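Local coordinates for protein lectin-related NK cell receptor LY49L1 (Mus musculus, PDB 3G8K) that acts as a natural killer cell receptor of the Ly49 family, whose C-type lectin-like domain probably recognises MHC class I molecules, at residues A[12-17]-A[47-52]; A[18-23]-A[38-43]. The protein carries 1 engineered substitution. All coordinates share one frame; numbering follows the deposited sequence.

Interaction 1 of 2, residues A[12-17]-A[47-52]; sequences FCYGIK and NEDELK
Lys17 and Glu50 join the type II' beta turn 14-17, which links strands 10-14 and 17-21 of the C-type lectin-like domain, to the first turn of helix 48-57, and Tyr14 and Asp49 make a second link. Along Lys17, CB points toward the helix, and contact with Glu50 begins at CD, 3.6 Å from OE1. A bend about CG-CD (chi3 -29°) then brings CE to 3.3 Å from Glu50 OE1, and NZ follows in an extended step. NZ donates to the syn lone pair of Glu50 OE1, on the side of OE2, at 2.6 Å, in a salt bridge. The Glu50 chain is extended beyond CG and meets the lysine at about a right angle. Tyr14 places its OH beside Asp49, with OD2 near the ring plane at the edge and the carboxylate turned 35° from the ring. The modelled separation of Tyr14 OH and Asp49 OD2, 2.4 Å, is very short, so the hydrogen bond is credible but its length doubtful. Asn47 caps the helix, its OD1 accepting from Glu50 N at 3.0 Å. Nearby, Tyr14 stacks on Phe53 and forms a cation-pi contact with Lys9 of the second subunit, whose strand continues the sheet from residues 12-14. Lys17 NZ also meets Asp46 OD1 and Lys44 O, while Tyr19 OH probably hydrogen-bonds to Glu50 OE1. The chemistry implies a largely buried, shared ion pair, probably kept ionised, beside a more exposed tyrosine-aspartate link at the dimer interface.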
ATOM      1  N   PHE A  12      -4.552  -1.237  -1.045  1.00 23.38           N
ATOM      2  CA  PHE A  12      -3.800  -2.007  -0.057  1.00 24.76           C
ATOM      3  C   PHE A  12      -4.670  -2.647   0.990  1.00 25.03           C
ATOM      4  O   PHE A  12      -5.853  -2.358   1.023  1.00 23.00           O
ATOM      5  CB  PHE A  12      -2.548  -1.244   0.433  1.00 27.83           C
ATOM      6  CG  PHE A  12      -2.821   0.054   1.091  1.00 31.06           C
ATOM      7  CD1 PHE A  12      -3.272   0.088   2.435  1.00 39.06           C
ATOM      8  CD2 PHE A  12      -2.513   1.238   0.448  1.00 35.64           C
ATOM      9  CE1 PHE A  12      -3.518   1.345   3.112  1.00 38.94           C
ATOM     10  CE2 PHE A  12      -2.720   2.477   1.091  1.00 37.82           C
ATOM     11  CZ  PHE A  12      -3.234   2.543   2.449  1.00 37.32           C
ATOM     12  N   CYS A  13      -4.098  -3.597   1.731  1.00 23.84           N
ATOM     13  CA  CYS A  13      -4.853  -4.386   2.653  1.00 25.52           C
ATOM     14  C   CYS A  13      -4.094  -4.478   3.945  1.00 25.32           C
ATOM     15  O   CYS A  13      -2.875  -4.392   3.971  1.00 25.39           O
ATOM     16  CB  CYS A  13      -5.155  -5.790   2.076  1.00 24.35           C
ATOM     17  SG  CYS A  13      -6.006  -5.757   0.430  1.00 25.20           S
ATOM     18  N   TYR A  14      -4.837  -4.659   5.013  1.00 27.81           N
ATOM     19  CA  TYR A  14      -4.245  -4.776   6.322  1.00 28.42           C
ATOM     20  C   TYR A  14      -5.193  -5.709   7.096  1.00 29.21           C
ATOM     21  O   TYR A  14      -6.310  -5.350   7.350  1.00 26.21           O
ATOM     22  CB  TYR A  14      -4.098  -3.411   7.011  1.00 29.24           C
ATOM     23  CG  TYR A  14      -3.494  -3.494   8.444  1.00 29.79           C
ATOM     24  CD1 TYR A  14      -2.231  -4.075   8.664  1.00 30.95           C
ATOM     25  CD2 TYR A  14      -4.171  -2.971   9.543  1.00 32.82           C
ATOM     26  CE1 TYR A  14      -1.649  -4.148   9.913  1.00 32.91           C
ATOM     27  CE2 TYR A  14      -3.602  -3.042  10.846  1.00 32.80           C
ATOM     28  CZ  TYR A  14      -2.334  -3.632  11.019  1.00 36.18           C
ATOM     29  OH  TYR A  14      -1.745  -3.695  12.326  1.00 39.25           O
ATOM     30  N   GLY A  15      -4.742  -6.925   7.425  1.00 30.10           N
ATOM     31  CA  GLY A  15      -5.607  -7.809   8.196  1.00 30.53           C
ATOM     32  C   GLY A  15      -6.706  -8.258   7.277  1.00 31.62           C
ATOM     33  O   GLY A  15      -6.418  -8.781   6.174  1.00 33.66           O
ATOM     34  N   ILE A  16      -7.959  -7.976   7.675  1.00 31.17           N
ATOM     35  CA  ILE A  16      -9.181  -8.401   6.952  1.00 30.56           C
ATOM     36  C   ILE A  16      -9.858  -7.304   6.090  1.00 29.36           C
ATOM     37  O   ILE A  16     -10.927  -7.516   5.592  1.00 30.63           O
ATOM     38  CB  ILE A  16     -10.165  -9.111   8.001  1.00 31.16           C
ATOM     39  CG1 ILE A  16     -10.537 -10.561   7.646  1.00 34.51           C
ATOM     40  CG2 ILE A  16     -11.306  -8.256   8.412  1.00 33.01           C
ATOM     41  CD1 ILE A  16     -11.774 -10.731   6.780  1.00 38.64           C
ATOM     42  N   LYS A  17      -9.215  -6.161   5.873  1.00 27.54           N
ATOM     43  CA  LYS A  17      -9.784  -4.976   5.218  1.00 25.36           C
ATOM     44  C   LYS A  17      -8.832  -4.455   4.080  1.00 25.68           C
ATOM     45  O   LYS A  17      -7.631  -4.267   4.315  1.00 26.45           O
ATOM     46  CB  LYS A  17     -10.062  -3.813   6.236  1.00 25.20           C
ATOM     47  CG  LYS A  17     -10.945  -2.645   5.647  1.00 25.89           C
ATOM     48  CD  LYS A  17     -11.481  -1.590   6.647  1.00 23.16           C
ATOM     49  CE  LYS A  17     -11.705  -2.126   8.061  1.00 27.76           C
ATOM     50  NZ  LYS A  17     -11.849  -0.932   8.908  1.00 22.15           N
ATOM     51  N   ASN A  47     -10.040   0.833  14.970  1.00 23.29           N
ATOM     52  CA  ASN A  47      -9.188   0.902  16.162  1.00 23.71           C
ATOM     53  C   ASN A  47      -7.875   1.656  15.936  1.00 24.29           C
ATOM     54  O   ASN A  47      -7.564   2.057  14.817  1.00 25.77           O
ATOM     55  CB  ASN A  47      -8.937  -0.513  16.728  1.00 23.92           C
ATOM     56  CG  ASN A  47      -8.366  -1.446  15.706  1.00 20.67           C
ATOM     57  OD1 ASN A  47      -7.288  -1.212  15.213  1.00 30.40           O
ATOM     58  ND2 ASN A  47      -9.061  -2.515  15.384  1.00 21.18           N
ATOM     59  N   GLU A  48      -7.137   1.892  17.018  1.00 25.76           N
ATOM     60  CA  GLU A  48      -5.865   2.604  17.001  1.00 25.96           C
ATOM     61  C   GLU A  48      -4.785   1.908  16.164  1.00 26.11           C
ATOM     62  O   GLU A  48      -4.030   2.604  15.434  1.00 23.35           O
ATOM     63  CB  GLU A  48      -5.367   2.867  18.422  1.00 28.21           C
ATOM     64  CG  GLU A  48      -6.201   3.937  19.248  1.00 31.17           C
ATOM     65  CD  GLU A  48      -7.600   3.424  19.690  1.00 36.09           C
ATOM     66  OE1 GLU A  48      -8.412   4.264  20.194  1.00 35.58           O
ATOM     67  OE2 GLU A  48      -7.880   2.169  19.597  1.00 39.46           O
ATOM     68  N   ASP A  49      -4.723   0.574  16.254  1.00 26.21           N
ATOM     69  CA  ASP A  49      -3.827  -0.261  15.413  1.00 28.88           C
ATOM     70  C   ASP A  49      -3.999   0.046  13.941  1.00 27.63           C
ATOM     71  O   ASP A  49      -3.010   0.196  13.188  1.00 28.01           O
ATOM     72  CB  ASP A  49      -4.103  -1.761  15.642  1.00 29.99           C
ATOM     73  CG  ASP A  49      -3.061  -2.692  14.989  1.00 37.77           C
ATOM     74  OD1 ASP A  49      -1.883  -2.658  15.434  1.00 44.81           O
ATOM     75  OD2 ASP A  49      -3.411  -3.502  14.066  1.00 43.80           O
ATOM     76  N   GLU A  50      -5.259   0.148  13.534  1.00 27.16           N
ATOM     77  CA  GLU A  50      -5.605   0.375  12.116  1.00 26.46           C
ATOM     78  C   GLU A  50      -5.250   1.788  11.639  1.00 25.16           C
ATOM     79  O   GLU A  50      -4.541   1.965  10.677  1.00 25.18           O
ATOM     80  CB  GLU A  50      -7.070  -0.001  11.863  1.00 27.43           C
ATOM     81  CG  GLU A  50      -7.487   0.234  10.436  1.00 26.42           C
ATOM     82  CD  GLU A  50      -8.956  -0.013  10.239  1.00 28.00           C
ATOM     83  OE1 GLU A  50      -9.409  -0.001   9.093  1.00 23.05           O
ATOM     84  OE2 GLU A  50      -9.641  -0.240  11.241  1.00 25.24           O
ATOM     85  N   LEU A  51      -5.689   2.782  12.395  1.00 26.79           N
ATOM     86  CA  LEU A  51      -5.196   4.128  12.285  1.00 26.40           C
ATOM     87  C   LEU A  51      -3.661   4.270  12.190  1.00 27.35           C
ATOM     88  O   LEU A  51      -3.178   5.025  11.322  1.00 24.34           O
ATOM     89  CB  LEU A  51      -5.729   5.014  13.418  1.00 26.09           C
ATOM     90  CG  LEU A  51      -5.443   6.516  13.202  1.00 26.30           C
ATOM     91  CD1 LEU A  51      -6.032   7.187  11.929  1.00 22.91           C
ATOM     92  CD2 LEU A  51      -5.776   7.223  14.433  1.00 22.51           C
ATOM     93  N   LYS A  52      -2.908   3.603  13.088  1.00 28.54           N
ATOM     94  CA  LYS A  52      -1.412   3.599  13.010  1.00 30.09           C
ATOM     95  C   LYS A  52      -0.896   3.164  11.665  1.00 30.98           C
ATOM     96  O   LYS A  52      -0.078   3.871  11.029  1.00 32.90           O
ATOM     97  CB  LYS A  52      -0.823   2.734  14.106  1.00 30.82           C
ATOM     98  CG  LYS A  52      -0.772   3.447  15.451  1.00 32.27           C
ATOM     99  CD  LYS A  52      -0.611   2.389  16.601  1.00 41.44           C
ATOM    100  CE  LYS A  52      -0.179   3.058  17.936  1.00 42.18           C
ATOM    101  NZ  LYS A  52      -1.189   4.102  18.318  1.00 42.01           N
TER

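Interaction 2 of 2, residues A[18-23]-A[38-43]; sequences CYYFVM and SSLSLL
With chi1 at -58°, Tyr19 holds CG anti to its own carbonyl carbon, which swings the ring back toward Leu43 although its CB starts out away from that segment. Leu43 instead sets CG anti to N (chi1 169°), which directs both methyls at the ring. Leu43 CD1 lies at the ring edge, near its plane, 3.5 Å from Tyr19 CE2. The CD2 methyl of Leu43 stands farther, 4.0 Å from Tyr19 CE2. The second pair, Tyr20 and Leu40, meets with the side chains at about a right angle. Leu40 CD2 sits 3.9 Å from Tyr20 CD1, and Leu40 CD1 touches the base of the side chain, 4.1 Å from Tyr20 CB. The backbones themselves stay apart, the CA atoms of Tyr19 and Leu43 being 7.8 Å from each other, so side chains alone bridge the segments. Leu40 follows Ser39, the positive-phi residue of the Schellman motif ending helix 28-37. Strand 118-124 forms backbone hydrogen bonds with both segments, Tyr20 with Cys121 and Ser41 with Gly122, and Tyr19 and Leu40 also pack on it. Across the two segments the bonding is therefore apolar: methyl groups against aromatic carbons in a mostly buried core of the C-type lectin-like fold, held by dispersion and shape, while the Tyr19 hydroxyl is satisfied by Glu50 of helix 48-57.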
ATOM      1  N   CYS A  18      -9.361  -4.200   2.889  1.00 23.49           N
ATOM      2  CA  CYS A  18      -8.607  -3.443   1.849  1.00 21.49           C
ATOM      3  C   CYS A  18      -9.066  -1.981   1.703  1.00 20.57           C
ATOM      4  O   CYS A  18     -10.075  -1.638   2.271  1.00 19.51           O
ATOM      5  CB  CYS A  18      -8.695  -4.201   0.564  1.00 20.83           C
ATOM      6  SG  CYS A  18      -7.973  -5.884   0.803  1.00 22.80           S
ATOM      7  N   TYR A  19      -8.321  -1.149   0.933  1.00 20.71           N
ATOM      8  CA  TYR A  19      -8.433   0.295   0.883  1.00 18.52           C
ATOM      9  C   TYR A  19      -8.236   0.688  -0.551  1.00 19.12           C
ATOM     10  O   TYR A  19      -7.216   0.359  -1.154  1.00 19.98           O
ATOM     11  CB  TYR A  19      -7.310   0.932   1.702  1.00 19.20           C
ATOM     12  CG  TYR A  19      -7.356   0.454   3.183  1.00 18.49           C
ATOM     13  CD1 TYR A  19      -6.533  -0.615   3.626  1.00 17.66           C
ATOM     14  CD2 TYR A  19      -8.211   1.050   4.090  1.00 19.19           C
ATOM     15  CE1 TYR A  19      -6.594  -1.089   5.008  1.00 20.76           C
ATOM     16  CE2 TYR A  19      -8.258   0.586   5.488  1.00 20.07           C
ATOM     17  CZ  TYR A  19      -7.485  -0.503   5.866  1.00 19.32           C
ATOM     18  OH  TYR A  19      -7.459  -0.896   7.203  1.00 26.03           O
ATOM     19  N   TYR A  20      -9.185   1.425  -1.071  1.00 20.55           N
ATOM     20  CA  TYR A  20      -9.235   1.792  -2.549  1.00 22.05           C
ATOM     21  C   TYR A  20      -9.362   3.319  -2.608  1.00 22.55           C
ATOM     22  O   TYR A  20      -9.885   3.906  -1.681  1.00 21.49           O
ATOM     23  CB  TYR A  20     -10.449   1.092  -3.210  1.00 22.58           C
ATOM     24  CG  TYR A  20     -10.537  -0.411  -2.918  1.00 24.58           C
ATOM     25  CD1 TYR A  20     -11.261  -0.896  -1.832  1.00 21.10           C
ATOM     26  CD2 TYR A  20      -9.878  -1.329  -3.721  1.00 26.22           C
ATOM     27  CE1 TYR A  20     -11.293  -2.263  -1.566  1.00 25.60           C
ATOM     28  CE2 TYR A  20      -9.956  -2.686  -3.478  1.00 26.22           C
ATOM     29  CZ  TYR A  20     -10.617  -3.130  -2.380  1.00 27.23           C
ATOM     30  OH  TYR A  20     -10.685  -4.473  -2.196  1.00 26.37           O
ATOM     31  N   PHE A  21      -8.876   3.942  -3.712  1.00 24.17           N
ATOM     32  CA  PHE A  21      -8.679   5.390  -3.816  1.00 24.02           C
ATOM     33  C   PHE A  21      -9.369   5.816  -5.073  1.00 24.70           C
ATOM     34  O   PHE A  21      -9.097   5.224  -6.102  1.00 23.61           O
ATOM     35  CB  PHE A  21      -7.147   5.813  -3.843  1.00 23.61           C
ATOM     36  CG  PHE A  21      -6.399   5.313  -2.664  1.00 22.90           C
ATOM     37  CD1 PHE A  21      -5.955   3.989  -2.645  1.00 25.39           C
ATOM     38  CD2 PHE A  21      -6.237   6.118  -1.480  1.00 24.45           C
ATOM     39  CE1 PHE A  21      -5.340   3.440  -1.490  1.00 24.41           C
ATOM     40  CE2 PHE A  21      -5.566   5.581  -0.324  1.00 26.00           C
ATOM     41  CZ  PHE A  21      -5.136   4.236  -0.341  1.00 26.64           C
ATOM     42  N   VAL A  22     -10.309   6.770  -4.949  1.00 25.75           N
ATOM     43  CA  VAL A  22     -10.980   7.454  -6.113  1.00 27.92           C
ATOM     44  C   VAL A  22      -9.970   8.450  -6.779  1.00 29.16           C
ATOM     45  O   VAL A  22      -9.070   8.999  -6.098  1.00 29.01           O
ATOM     46  CB  VAL A  22     -12.356   8.136  -5.716  1.00 26.99           C
ATOM     47  CG1 VAL A  22     -13.094   8.688  -6.929  1.00 32.48           C
ATOM     48  CG2 VAL A  22     -13.282   7.194  -4.972  1.00 25.07           C
ATOM     49  N   MET A  23     -10.044   8.651  -8.106  1.00 30.53           N
ATOM     50  CA  MET A  23      -9.030   9.485  -8.779  1.00 33.28           C
ATOM     51  C   MET A  23      -9.272  10.990  -8.607  1.00 32.27           C
ATOM     52  O   MET A  23      -8.330  11.766  -8.442  1.00 32.68           O
ATOM     53  CB  MET A  23      -8.942   9.169 -10.279  1.00 32.34           C
ATOM     54  CG  MET A  23      -8.453   7.803 -10.514  1.00 35.68           C
ATOM     55  SD  MET A  23      -8.012   7.509 -12.233  1.00 41.05           S
ATOM     56  CE  MET A  23      -9.641   7.286 -12.935  1.00 38.86           C
ATOM     57  N   SER A  38     -19.998   1.549  -5.957  1.00 34.23           N
ATOM     58  CA  SER A  38     -19.085   0.442  -6.189  1.00 33.44           C
ATOM     59  C   SER A  38     -19.064  -0.643  -5.085  1.00 33.63           C
ATOM     60  O   SER A  38     -18.096  -1.389  -4.987  1.00 33.51           O
ATOM     61  CB  SER A  38     -17.684   0.993  -6.399  1.00 33.57           C
ATOM     62  OG  SER A  38     -17.558   1.586  -7.693  1.00 35.78           O
ATOM     63  N   SER A  39     -20.125  -0.735  -4.277  1.00 33.39           N
ATOM     64  CA  SER A  39     -20.224  -1.654  -3.121  1.00 32.71           C
ATOM     65  C   SER A  39     -19.103  -1.581  -2.085  1.00 33.15           C
ATOM     66  O   SER A  39     -18.871  -2.564  -1.335  1.00 33.18           O
ATOM     67  CB  SER A  39     -20.414  -3.111  -3.578  1.00 33.54           C
ATOM     68  OG  SER A  39     -21.434  -3.175  -4.593  1.00 34.87           O
ATOM     69  N   LEU A  40     -18.444  -0.419  -2.009  1.00 31.52           N
ATOM     70  CA  LEU A  40     -17.417  -0.101  -0.982  1.00 28.99           C
ATOM     71  C   LEU A  40     -18.120   0.833   0.012  1.00 28.73           C
ATOM     72  O   LEU A  40     -19.328   0.985  -0.047  1.00 30.02           O
ATOM     73  CB  LEU A  40     -16.227   0.590  -1.660  1.00 28.57           C
ATOM     74  CG  LEU A  40     -15.597  -0.038  -2.901  1.00 25.54           C
ATOM     75  CD1 LEU A  40     -14.480   0.825  -3.618  1.00 20.77           C
ATOM     76  CD2 LEU A  40     -15.077  -1.470  -2.627  1.00 20.59           C
ATOM     77  N   SER A  41     -17.413   1.443   0.942  1.00 27.60           N
ATOM     78  CA  SER A  41     -18.044   2.408   1.778  1.00 26.42           C
ATOM     79  C   SER A  41     -17.000   3.381   2.207  1.00 25.17           C
ATOM     80  O   SER A  41     -15.860   3.008   2.416  1.00 24.58           O
ATOM     81  CB  SER A  41     -18.717   1.751   2.989  1.00 27.50           C
ATOM     82  OG  SER A  41     -17.712   1.391   3.890  1.00 30.88           O
ATOM     83  N   LEU A  42     -17.355   4.668   2.295  1.00 24.08           N
ATOM     84  CA  LEU A  42     -16.383   5.621   2.772  1.00 21.84           C
ATOM     85  C   LEU A  42     -15.751   5.098   4.064  1.00 22.28           C
ATOM     86  O   LEU A  42     -16.477   4.708   4.976  1.00 23.52           O
ATOM     87  CB  LEU A  42     -17.065   6.997   2.982  1.00 23.29           C
ATOM     88  CG  LEU A  42     -16.173   8.272   2.930  1.00 20.32           C
ATOM     89  CD1 LEU A  42     -15.175   8.313   1.822  1.00 17.70           C
ATOM     90  CD2 LEU A  42     -17.051   9.526   2.822  1.00 19.62           C
ATOM     91  N   LEU A  43     -14.429   5.177   4.183  1.00 20.78           N
ATOM     92  CA  LEU A  43     -13.691   4.313   5.091  1.00 20.28           C
ATOM     93  C   LEU A  43     -14.067   4.496   6.581  1.00 18.48           C
ATOM     94  O   LEU A  43     -14.085   5.595   7.139  1.00 18.64           O
ATOM     95  CB  LEU A  43     -12.156   4.409   4.883  1.00 19.87           C
ATOM     96  CG  LEU A  43     -11.319   3.715   6.009  1.00 16.63           C
ATOM     97  CD1 LEU A  43     -11.282   2.239   5.673  1.00 16.54           C
ATOM     98  CD2 LEU A  43      -9.871   4.198   6.129  1.00 18.03           C
TER

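How the interactions relate
From the N terminus the chain runs through strand 10-14, turns into strand 17-21, passes along helix 28-37 to strand 41-42, and then enters helix 48-57. Interaction 2 closes the inner loop, bringing 38-43 back to 18-23; interaction 1 closes the outer one when 47-52 reaches 12-17. The loops are thus nested and do not cross, and the contacts lie about 14 Å apart, centre to centre. Their joints are physical: the Cys13-Cys18 disulfide (SG to SG 2.0 Å) bridges the neighbouring antiparallel strands, and Phe12 packs on Phe21. Together they tie the two N-terminal strands of the C-type lectin-like domain to the helix 28-37 exit and the helix 48-57 entrance.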